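Local coordinates for MsStt7d protein (Micromonas, PDB 4IX3), which probably works as an ATP-dependent protein kinase, this chain being the catalytic domain of a state transition kinase homolog that carries magnesium in its active site, at residues B[67-71]-B[84-88]; B[123-127]-B[263-268]; B[222-228]-B[243-248]; B[253-258]-B[314-319]. All blocks are in the same frame, centred on the assembly; numbering follows the deposited sequence.

Interaction 1. Residues B[67-71]-B[84-88]; sequences MDVNY and FMGCI
Asn70 of the αC helix (59-76) meets Phe84 of the β4 strand (84-90) in the core of the N-terminal kinase lobe, where segments 67-71 and 84-88 run roughly antiparallel, their axes at 141°. Asn70 CB sits over the centre of one Phe84 face, 3.6 Å from the ring centroid and almost exactly on its normal, a CH-pi contact. On the opposite face sits the backbone N of Gly86. The amide of Asn70 is buried but well satisfied, with OD1 accepting from Trp111 NE1 and ND2 donating to Glu66 O. Phe84 is swung with CG anti to its own N (chi1 179°), which drives its edge into Tyr71. The two rings form a T-shaped stack, planes at 88° and centroids 4.8 Å apart, with Phe84 CE2 standing over the middle of the tyrosine face. One helical turn earlier, Met67 extends along the same side and bends at its last torsion, bringing SD to 3.8 Å from Cys87 CB. Between Phe84 and Cys87, Met85 and Gly86 both face Met110 as a classic beta bulge, and the backbone angles of Gly86 suit a residue without CB. Asn70 also touches Leu189, and its side chain lies about 8 Å from that of the magnesium ligand Asp188. By their places on αC and β4, Asn70 and Phe84 probably correspond to the two upper positions of the regulatory spine of protein kinases.

Interaction 2. Residues B[123-127]-B[263-268]; sequences MRRGT and VGLRTD
Arg124 grips the backbone O of Arg266 where the end of the αD helix (119-125) meets the loop between the αF and αG helices of the C-terminal kinase lobe. Arg124 runs out fully extended and takes this atom side-on: NE lies 2.9 Å and NH2 3.0 Å from Arg266 O, the oxygen lying close to the guanidinium plane. The same NH2 reaches Asp268 OD1 at 3.0 Å in a salt bridge that meets the carboxylate from above its plane; this oxygen has a second partner in Arg214. Arg266 is equally straight but works end-on, its NH1 and NH2 both donating to Thr127 OG1, which is also bonded to Glu141. Its buried guanidinium is further fixed by NE to Gln259 O and NH2 to Leu260 O, whereas the bond from NH1 to Met123 O is weak. Met123 holds CG between its backbone N and carbonyl carbon (chi1 77°), and from there the thioether runs obliquely across the aliphatic part of Arg266, with Met123 CB 3.9 Å from Arg266 CD. Gly126, at phi 151°, makes the break between αD and the helix that Thr127 begins. At the far end of the Met123 chain, CE comes to 3.6 Å from Arg266 O.

Interaction 3. Residues B[222-228]-B[243-248]; sequences YLLPPGS and HKPDRF
Leu223 O and His243 O, 4.3 Å apart, both accept from NH1 of Arg323, while NH2 of that arginine bonds to Tyr222 O; one guanidinium thus ties together the two sides of this contact. It lies in the C-terminal kinase lobe, where the long loop after strand 193-194 packs on the end of helix 236-243 and the linker into the αF helix (246-261). His243 carries its imidazole with CG anti to the carbonyl carbon (chi1 -57°), and this lays one ring face against Pro225. The proline CD stands 3.7 Å from the ring centroid, 23° off the normal, in a CH-pi contact, and Pro225 CG lies over the ND1 side of the ring. Leu224 CD2 lies 3.9 Å from His243 CB. The proline opens a type I turn that Ser228 closes, Ser228 N donating to Pro225 O at 2.8 Å, and the serine CB ends beside His243 NE2. Shortening His243 to an alanine would probably leave the Pro225 ring without its aromatic face and open a gap beside the turn. Further along, Leu223 packs CB on Pro245 CB at 3.9 Å and sends CD2 to 3.6 Å from Phe248 CB. The Phe248 side chain, about 7 Å from that of the magnesium ligand Asp168, turns its ring with CG anti to its own N, so that CD1 rests 3.5 Å from Tyr222 O.

Interaction 4. Residues B[253-258]-B[314-319]; sequences AGCVML and LCQRLM
Gly254 and Met319 make the tightest part of the packing between the αF helix (246-261) and the end of the αH helix (302-318) in the C-terminal kinase lobe; over 253-258 and 314-318 the two run nearly antiparallel, their axes crossing at -154° and approaching to 9.0 Å. With only hydrogen on its CA, Gly254 lets Met319 SD come to 3.5 Å from its carbonyl carbon and Leu318 CB to 4.0 Å from its CA, while Leu318 CD1 lies 4.0 Å from Gly254 N. A CB here would fall on top of Met319 CG, so a side chain at this position would clash with Met319 as it is placed. Met319 bends at its last torsion (chi3 77°) and meets Leu258 tip to tip, Leu258 CD1 lying 3.6 Å from the sulfur, while Met319 CE reaches Cys255 SG. At the other end of the interface Met257, fully extended, crosses Leu314 obliquely and sets SD 3.7 Å from Leu314 CD2. In one of its two deposited conformers Cys315 SG also lies near Met257 CG and Leu258 CD2. Cutting Met257 back to an alanine is likely to leave the Leu314 methyls without their sulfur partner and free to shift. Around this apolar shell, Met149 of the αE helix and Phe337 cover Met257, and Leu275 of the αG helix packs on both Cys255 and Met319. The chain leaves αH at Met319, whose backbone O is held by the hydroxyl OH of Tyr278.

How the interactions relate
Interaction 1 alone lies in the N-terminal lobe, joining αC to the antiparallel sheet, and it closes along the chain before the others open. Interactions 2, 3 and 4 lie in the helical C-terminal lobe, round helix 246-261: interaction 3 uses its start, interaction 4 its middle, and interaction 2 the loop that follows it. Along the chain, interaction 3 falls between the two segments of interaction 2, whereas interactions 2 and 4 alternate. These two also touch, Leu265 CD1 lying 3.9 Å from Leu258 O. Interactions 1 and 2 stand on opposite sides of the chain's centre, about 32 Å between centres. The magnesium site is thus flanked from both lobes, by interaction 1 and by the others.

Interaction 1. Residues B[67-71]-B[84-88]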
# COMPACT_ATOMS: atom_id res chain seq x y z
N MET B 67 -6.50 6.74 -13.78
CA MET B 67 -6.68 7.90 -14.64
C MET B 67 -7.73 7.63 -15.71
O MET B 67 -8.64 8.46 -15.87
CB MET B 67 -5.33 8.25 -15.27
CG MET B 67 -5.46 9.45 -16.20
SD MET B 67 -3.83 10.07 -16.78
CE MET B 67 -3.33 8.72 -17.83
N ASP B 68 -7.58 6.52 -16.43
CA ASP B 68 -8.50 6.18 -17.51
C ASP B 68 -9.95 6.09 -16.95
O ASP B 68 -10.93 6.59 -17.58
CB ASP B 68 -8.17 4.81 -18.13
CG ASP B 68 -6.85 4.79 -18.90
OD1 ASP B 68 -6.37 5.87 -19.30
OD2 ASP B 68 -6.33 3.66 -19.15
N VAL B 69 -10.13 5.39 -15.83
CA VAL B 69 -11.49 5.22 -15.26
C VAL B 69 -12.00 6.60 -14.83
O VAL B 69 -13.20 6.89 -15.01
CB VAL B 69 -11.50 4.19 -14.10
CG1 VAL B 69 -12.86 4.18 -13.40
CG2 VAL B 69 -11.10 2.81 -14.61
N ASN B 70 -11.16 7.48 -14.28
CA ASN B 70 -11.61 8.84 -13.95
C ASN B 70 -12.04 9.62 -15.17
O ASN B 70 -13.05 10.31 -15.10
CB ASN B 70 -10.55 9.63 -13.20
CG ASN B 70 -10.66 9.46 -11.69
OD1 ASN B 70 -11.43 10.18 -11.05
ND2 ASN B 70 -9.91 8.51 -11.13
N TYR B 71 -11.37 9.46 -16.30
CA TYR B 71 -11.85 10.14 -17.51
C TYR B 71 -13.19 9.56 -17.91
O TYR B 71 -14.09 10.29 -18.34
CB TYR B 71 -10.84 9.99 -18.66
CG TYR B 71 -9.71 11.00 -18.59
CD1 TYR B 71 -9.92 12.33 -18.93
CD2 TYR B 71 -8.41 10.61 -18.28
CE1 TYR B 71 -8.90 13.29 -18.93
CE2 TYR B 71 -7.37 11.54 -18.31
CZ TYR B 71 -7.61 12.87 -18.59
OH TYR B 71 -6.58 13.79 -18.57
N PHE B 84 -13.00 15.35 -11.34
CA PHE B 84 -11.67 15.04 -11.87
C PHE B 84 -11.19 16.22 -12.70
O PHE B 84 -11.82 16.61 -13.70
CB PHE B 84 -11.75 13.78 -12.72
CG PHE B 84 -10.45 13.36 -13.35
CD1 PHE B 84 -9.31 13.18 -12.55
CD2 PHE B 84 -10.36 13.11 -14.71
CE1 PHE B 84 -8.10 12.77 -13.14
CE2 PHE B 84 -9.18 12.62 -15.27
CZ PHE B 84 -8.05 12.48 -14.49
N MET B 85 -9.99 16.71 -12.40
CA MET B 85 -9.46 17.91 -13.07
C MET B 85 -8.33 17.57 -14.02
O MET B 85 -7.88 18.46 -14.75
CB MET B 85 -8.98 18.90 -12.01
CG MET B 85 -10.13 19.40 -11.14
SD MET B 85 -9.65 20.51 -9.79
CE MET B 85 -9.32 22.06 -10.63
N GLY B 86 -7.98 16.30 -14.20
CA GLY B 86 -6.99 15.89 -15.19
C GLY B 86 -5.68 15.42 -14.61
O GLY B 86 -5.63 14.98 -13.46
N CYS B 87 -4.66 15.44 -15.44
CA CYS B 87 -3.35 14.95 -15.04
C CYS B 87 -2.30 16.03 -15.18
O CYS B 87 -2.53 17.02 -15.87
CB CYS B 87 -2.97 13.70 -15.84
SG CYS B 87 -2.53 14.04 -17.55
N ILE B 88 -1.13 15.79 -14.58
CA ILE B 88 0.06 16.63 -14.80
C ILE B 88 1.25 15.72 -14.72
O ILE B 88 1.47 15.12 -13.67
CB ILE B 88 0.22 17.76 -13.72
CG1 ILE B 88 -1.13 18.36 -13.34
CG2 ILE B 88 1.23 18.81 -14.24
CD1 ILE B 88 -1.79 17.74 -12.11

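Interaction 2. Residues B[123-127]-B[263-268]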
# COMPACT_ATOMS: atom_id res chain seq x y z
N MET B 123 -19.16 10.24 10.94
CA MET B 123 -20.04 9.31 11.65
C MET B 123 -19.45 8.96 13.01
O MET B 123 -20.23 8.80 13.97
CB MET B 123 -20.33 8.06 10.83
CG MET B 123 -19.23 7.01 10.79
SD MET B 123 -19.65 5.71 9.61
CE MET B 123 -18.26 4.63 10.00
N ARG B 124 -18.13 8.88 13.11
CA ARG B 124 -17.50 8.57 14.39
C ARG B 124 -17.53 9.75 15.36
O ARG B 124 -17.56 9.52 16.57
CB ARG B 124 -16.10 8.00 14.18
CG ARG B 124 -16.18 6.65 13.53
CD ARG B 124 -14.82 6.06 13.15
NE ARG B 124 -14.97 4.71 12.62
CZ ARG B 124 -13.98 3.95 12.16
NH1 ARG B 124 -12.75 4.46 12.04
NH2 ARG B 124 -14.26 2.72 11.72
N ARG B 125 -17.57 10.99 14.85
CA ARG B 125 -17.78 12.16 15.71
C ARG B 125 -19.22 12.15 16.23
O ARG B 125 -19.48 12.47 17.38
CB ARG B 125 -17.51 13.47 14.94
CG ARG B 125 -16.03 13.81 14.80
CD ARG B 125 -15.80 14.98 13.85
NE ARG B 125 -16.46 16.19 14.34
CZ ARG B 125 -16.93 17.18 13.58
NH1 ARG B 125 -16.86 17.13 12.25
NH2 ARG B 125 -17.52 18.22 14.16
N GLY B 126 -20.15 11.72 15.39
CA GLY B 126 -21.54 11.52 15.81
C GLY B 126 -22.52 11.74 14.67
O GLY B 126 -22.22 12.36 13.63
N THR B 127 -23.74 11.27 14.87
CA THR B 127 -24.83 11.50 13.91
C THR B 127 -25.13 12.99 13.71
O THR B 127 -25.41 13.40 12.58
CB THR B 127 -26.08 10.76 14.35
OG1 THR B 127 -25.77 9.36 14.27
CG2 THR B 127 -27.29 11.13 13.48
N VAL B 263 -25.16 3.18 15.59
CA VAL B 263 -23.98 3.88 16.14
C VAL B 263 -22.91 2.85 16.56
O VAL B 263 -21.71 3.04 16.28
CB VAL B 263 -24.32 4.88 17.27
CG1 VAL B 263 -23.05 5.43 17.92
CG2 VAL B 263 -25.19 6.00 16.70
N GLY B 264 -23.33 1.81 17.26
CA GLY B 264 -22.37 0.82 17.74
C GLY B 264 -21.68 0.00 16.66
O GLY B 264 -20.67 -0.67 16.96
N LEU B 265 -22.15 0.06 15.40
CA LEU B 265 -21.43 -0.63 14.33
C LEU B 265 -20.44 0.29 13.62
O LEU B 265 -19.84 -0.14 12.63
CB LEU B 265 -22.40 -1.23 13.32
CG LEU B 265 -23.40 -2.22 13.96
CD1 LEU B 265 -24.33 -2.77 12.89
CD2 LEU B 265 -22.66 -3.33 14.69
N ARG B 266 -20.26 1.51 14.11
CA ARG B 266 -19.38 2.47 13.40
C ARG B 266 -17.89 2.23 13.62
O ARG B 266 -17.07 2.78 12.90
CB ARG B 266 -19.74 3.92 13.75
CG ARG B 266 -21.13 4.23 13.18
CD ARG B 266 -21.60 5.61 13.52
NE ARG B 266 -22.89 5.86 12.89
CZ ARG B 266 -23.63 6.96 13.13
NH1 ARG B 266 -23.17 7.91 13.95
NH2 ARG B 266 -24.83 7.13 12.56
N THR B 267 -17.53 1.48 14.67
CA THR B 267 -16.13 1.15 14.86
C THR B 267 -15.85 -0.08 14.00
O THR B 267 -16.75 -0.84 13.65
CB THR B 267 -15.88 0.77 16.32
OG1 THR B 267 -16.75 -0.31 16.66
CG2 THR B 267 -16.15 1.93 17.22
N ASP B 268 -14.58 -0.28 13.66
CA ASP B 268 -14.19 -1.47 12.91
C ASP B 268 -14.62 -2.72 13.68
O ASP B 268 -15.08 -3.67 13.07
CB ASP B 268 -12.67 -1.56 12.74
CG ASP B 268 -12.11 -0.57 11.74
OD1 ASP B 268 -12.84 0.18 11.04
OD2 ASP B 268 -10.90 -0.62 11.52
O HOH W 1 -10.79 2.29 10.74

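Interaction 3. Residues B[222-228]-B[243-248]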
# COMPACT_ATOMS: atom_id res chain seq x y z
N TYR B 222 -13.24 -11.00 -5.04
CA TYR B 222 -13.07 -10.85 -6.48
C TYR B 222 -14.25 -10.09 -7.12
O TYR B 222 -15.33 -10.00 -6.53
CB TYR B 222 -13.01 -12.24 -7.13
CG TYR B 222 -14.22 -13.13 -6.82
CD1 TYR B 222 -15.44 -12.97 -7.51
CD2 TYR B 222 -14.16 -14.10 -5.82
CE1 TYR B 222 -16.55 -13.74 -7.20
CE2 TYR B 222 -15.27 -14.89 -5.51
CZ TYR B 222 -16.45 -14.70 -6.20
OH TYR B 222 -17.49 -15.53 -5.85
N LEU B 223 -14.08 -9.65 -8.36
CA LEU B 223 -15.17 -9.22 -9.23
C LEU B 223 -15.64 -10.37 -10.11
O LEU B 223 -16.84 -10.63 -10.21
CB LEU B 223 -14.82 -7.99 -10.07
CG LEU B 223 -14.55 -6.71 -9.28
CD1 LEU B 223 -14.33 -5.54 -10.21
CD2 LEU B 223 -15.71 -6.39 -8.33
N LEU B 224 -14.70 -11.11 -10.69
CA LEU B 224 -15.05 -12.30 -11.47
C LEU B 224 -14.43 -13.46 -10.72
O LEU B 224 -13.30 -13.33 -10.23
CB LEU B 224 -14.38 -12.27 -12.85
CG LEU B 224 -14.93 -11.22 -13.80
CD1 LEU B 224 -14.11 -11.11 -15.08
CD2 LEU B 224 -16.41 -11.45 -14.08
N PRO B 225 -15.19 -14.56 -10.51
CA PRO B 225 -14.64 -15.72 -9.82
C PRO B 225 -13.56 -16.40 -10.67
O PRO B 225 -13.63 -16.38 -11.91
CB PRO B 225 -15.86 -16.61 -9.65
CG PRO B 225 -16.65 -16.37 -10.90
CD PRO B 225 -16.48 -14.88 -11.16
N PRO B 226 -12.52 -16.94 -10.01
CA PRO B 226 -11.51 -17.79 -10.64
C PRO B 226 -11.97 -18.69 -11.78
O PRO B 226 -11.29 -18.76 -12.81
CB PRO B 226 -11.00 -18.60 -9.46
CG PRO B 226 -10.96 -17.56 -8.39
CD PRO B 226 -12.12 -16.62 -8.63
N GLY B 227 -13.10 -19.37 -11.59
CA GLY B 227 -13.72 -20.20 -12.62
C GLY B 227 -14.00 -19.53 -13.95
O GLY B 227 -14.22 -20.22 -14.96
N SER B 228 -13.97 -18.19 -13.96
CA SER B 228 -14.51 -17.38 -15.06
C SER B 228 -13.51 -17.27 -16.21
O SER B 228 -12.30 -17.20 -15.96
CB SER B 228 -14.89 -15.99 -14.53
OG SER B 228 -15.22 -15.04 -15.54
N HIS B 243 -21.83 -13.26 -13.58
CA HIS B 243 -21.05 -13.17 -12.36
C HIS B 243 -21.35 -11.91 -11.57
O HIS B 243 -20.93 -11.82 -10.40
CB HIS B 243 -19.55 -13.25 -12.67
CG HIS B 243 -19.16 -14.51 -13.41
ND1 HIS B 243 -19.40 -15.76 -12.93
CD2 HIS B 243 -18.51 -14.67 -14.64
CE1 HIS B 243 -18.93 -16.67 -13.82
NE2 HIS B 243 -18.39 -16.01 -14.86
N LYS B 244 -22.08 -10.96 -12.16
CA LYS B 244 -22.62 -9.85 -11.38
C LYS B 244 -21.59 -9.11 -10.51
O LYS B 244 -21.74 -8.97 -9.28
CB LYS B 244 -23.79 -10.29 -10.48
CG LYS B 244 -24.90 -10.99 -11.25
CD LYS B 244 -26.08 -11.24 -10.34
CE LYS B 244 -27.37 -11.53 -11.07
NZ LYS B 244 -27.33 -12.37 -12.29
N PRO B 245 -20.49 -8.64 -11.15
CA PRO B 245 -19.44 -7.98 -10.38
C PRO B 245 -19.92 -6.73 -9.66
O PRO B 245 -19.36 -6.36 -8.61
CB PRO B 245 -18.40 -7.62 -11.44
CG PRO B 245 -19.20 -7.53 -12.73
CD PRO B 245 -20.26 -8.61 -12.60
N ASP B 246 -20.99 -6.09 -10.16
CA ASP B 246 -21.58 -4.94 -9.48
C ASP B 246 -22.08 -5.26 -8.07
O ASP B 246 -22.19 -4.38 -7.24
CB ASP B 246 -22.70 -4.32 -10.33
CG ASP B 246 -23.77 -5.33 -10.65
OD1 ASP B 246 -24.95 -5.03 -10.35
OD2 ASP B 246 -23.45 -6.40 -11.23
N ARG B 247 -22.47 -6.53 -7.88
CA ARG B 247 -22.94 -6.98 -6.55
C ARG B 247 -21.82 -6.96 -5.51
O ARG B 247 -22.11 -6.93 -4.31
CB ARG B 247 -23.60 -8.36 -6.62
CG ARG B 247 -25.11 -8.29 -6.82
CD ARG B 247 -25.58 -7.47 -8.02
NE ARG B 247 -26.96 -7.81 -8.32
CZ ARG B 247 -27.53 -7.70 -9.52
NH1 ARG B 247 -26.89 -7.07 -10.50
NH2 ARG B 247 -28.74 -8.19 -9.73
N PHE B 248 -20.55 -6.81 -5.94
CA PHE B 248 -19.50 -6.51 -4.96
C PHE B 248 -19.77 -5.16 -4.28
O PHE B 248 -19.67 -5.01 -3.05
CB PHE B 248 -18.13 -6.50 -5.67
CG PHE B 248 -16.97 -6.29 -4.72
CD1 PHE B 248 -16.15 -7.36 -4.36
CD2 PHE B 248 -16.61 -5.02 -4.28
CE1 PHE B 248 -15.09 -7.17 -3.45
CE2 PHE B 248 -15.54 -4.81 -3.43
CZ PHE B 248 -14.77 -5.91 -3.00

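Interaction 4. Residues B[253-258]-B[314-319]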
# COMPACT_ATOMS: atom_id res chain seq x y z
N ALA B 253 -22.08 -1.46 0.01
CA ALA B 253 -23.09 -0.44 0.33
C ALA B 253 -23.96 -0.93 1.53
O ALA B 253 -24.33 -0.10 2.36
CB ALA B 253 -23.99 -0.17 -0.86
N GLY B 254 -24.22 -2.23 1.64
CA GLY B 254 -24.91 -2.75 2.85
C GLY B 254 -24.10 -2.55 4.13
O GLY B 254 -24.65 -2.13 5.13
N CYS B 255 -22.77 -2.68 4.02
CA CYS B 255 -21.93 -2.35 5.15
C CYS B 255 -22.00 -0.90 5.53
O CYS B 255 -22.06 -0.57 6.71
CB CYS B 255 -20.46 -2.73 4.85
SG CYS B 255 -20.14 -4.52 4.68
N VAL B 256 -21.97 -0.00 4.52
CA VAL B 256 -22.11 1.43 4.82
C VAL B 256 -23.46 1.63 5.54
O VAL B 256 -23.50 2.38 6.51
CB VAL B 256 -22.10 2.25 3.51
CG1 VAL B 256 -22.48 3.72 3.75
CG2 VAL B 256 -20.72 2.17 2.85
N MET B 257 -24.53 1.05 5.03
CA MET B 257 -25.83 1.22 5.65
C MET B 257 -25.86 0.76 7.11
O MET B 257 -26.41 1.48 7.97
CB MET B 257 -26.86 0.43 4.88
CG MET B 257 -28.26 0.57 5.50
SD MET B 257 -29.53 0.16 4.33
CE MET B 257 -30.98 0.25 5.41
N LEU B 258 -25.26 -0.41 7.40
CA LEU B 258 -25.19 -0.86 8.80
C LEU B 258 -24.53 0.18 9.67
O LEU B 258 -24.96 0.43 10.80
CB LEU B 258 -24.42 -2.16 8.90
CG LEU B 258 -25.15 -3.40 8.33
CD1 LEU B 258 -24.22 -4.56 8.05
CD2 LEU B 258 -26.28 -3.86 9.29
N LEU B 314 -33.76 -4.05 3.70
CA LEU B 314 -32.87 -3.52 2.65
C LEU B 314 -31.44 -4.01 2.85
O LEU B 314 -30.74 -4.38 1.90
CB LEU B 314 -32.91 -1.98 2.64
CG LEU B 314 -31.96 -1.32 1.64
CD1 LEU B 314 -32.11 -1.84 0.21
CD2 LEU B 314 -32.08 0.21 1.71
N CYS B 315 -30.99 -4.03 4.08
CA CYS B 315 -29.70 -4.66 4.40
C CYS B 315 -29.68 -6.11 3.91
O CYS B 315 -28.71 -6.53 3.29
CB CYS B 315 -29.38 -4.63 5.90
SG CYS B 315 -28.88 -3.02 6.52
N GLN B 316 -30.73 -6.89 4.17
CA GLN B 316 -30.77 -8.28 3.70
C GLN B 316 -30.64 -8.33 2.17
O GLN B 316 -29.91 -9.16 1.61
CB GLN B 316 -32.08 -8.98 4.11
CG GLN B 316 -32.18 -10.40 3.54
CD GLN B 316 -31.15 -11.31 4.16
OE1 GLN B 316 -30.00 -11.43 3.68
NE2 GLN B 316 -31.52 -11.94 5.25
N ARG B 317 -31.33 -7.42 1.48
CA ARG B 317 -31.26 -7.39 0.01
C ARG B 317 -29.85 -7.09 -0.51
O ARG B 317 -29.38 -7.74 -1.43
CB ARG B 317 -32.19 -6.29 -0.57
CG ARG B 317 -33.69 -6.45 -0.28
CD ARG B 317 -34.12 -7.69 -0.99
NE ARG B 317 -33.92 -7.56 -2.46
CZ ARG B 317 -33.18 -8.39 -3.19
NH1 ARG B 317 -32.62 -9.48 -2.66
NH2 ARG B 317 -33.04 -8.17 -4.49
N LEU B 318 -29.20 -6.11 0.11
CA LEU B 318 -27.86 -5.73 -0.32
C LEU B 318 -26.80 -6.75 0.10
O LEU B 318 -25.67 -6.70 -0.42
CB LEU B 318 -27.51 -4.37 0.31
CG LEU B 318 -28.26 -3.15 -0.30
CD1 LEU B 318 -28.04 -1.91 0.53
CD2 LEU B 318 -27.79 -2.90 -1.75
N MET B 319 -27.11 -7.61 1.07
CA MET B 319 -26.12 -8.49 1.70
C MET B 319 -26.52 -9.96 1.60
O MET B 319 -26.09 -10.79 2.44
CB MET B 319 -25.82 -8.02 3.12
CG MET B 319 -25.37 -6.55 3.15
SD MET B 319 -24.85 -5.96 4.75
CE MET B 319 -23.22 -6.71 4.81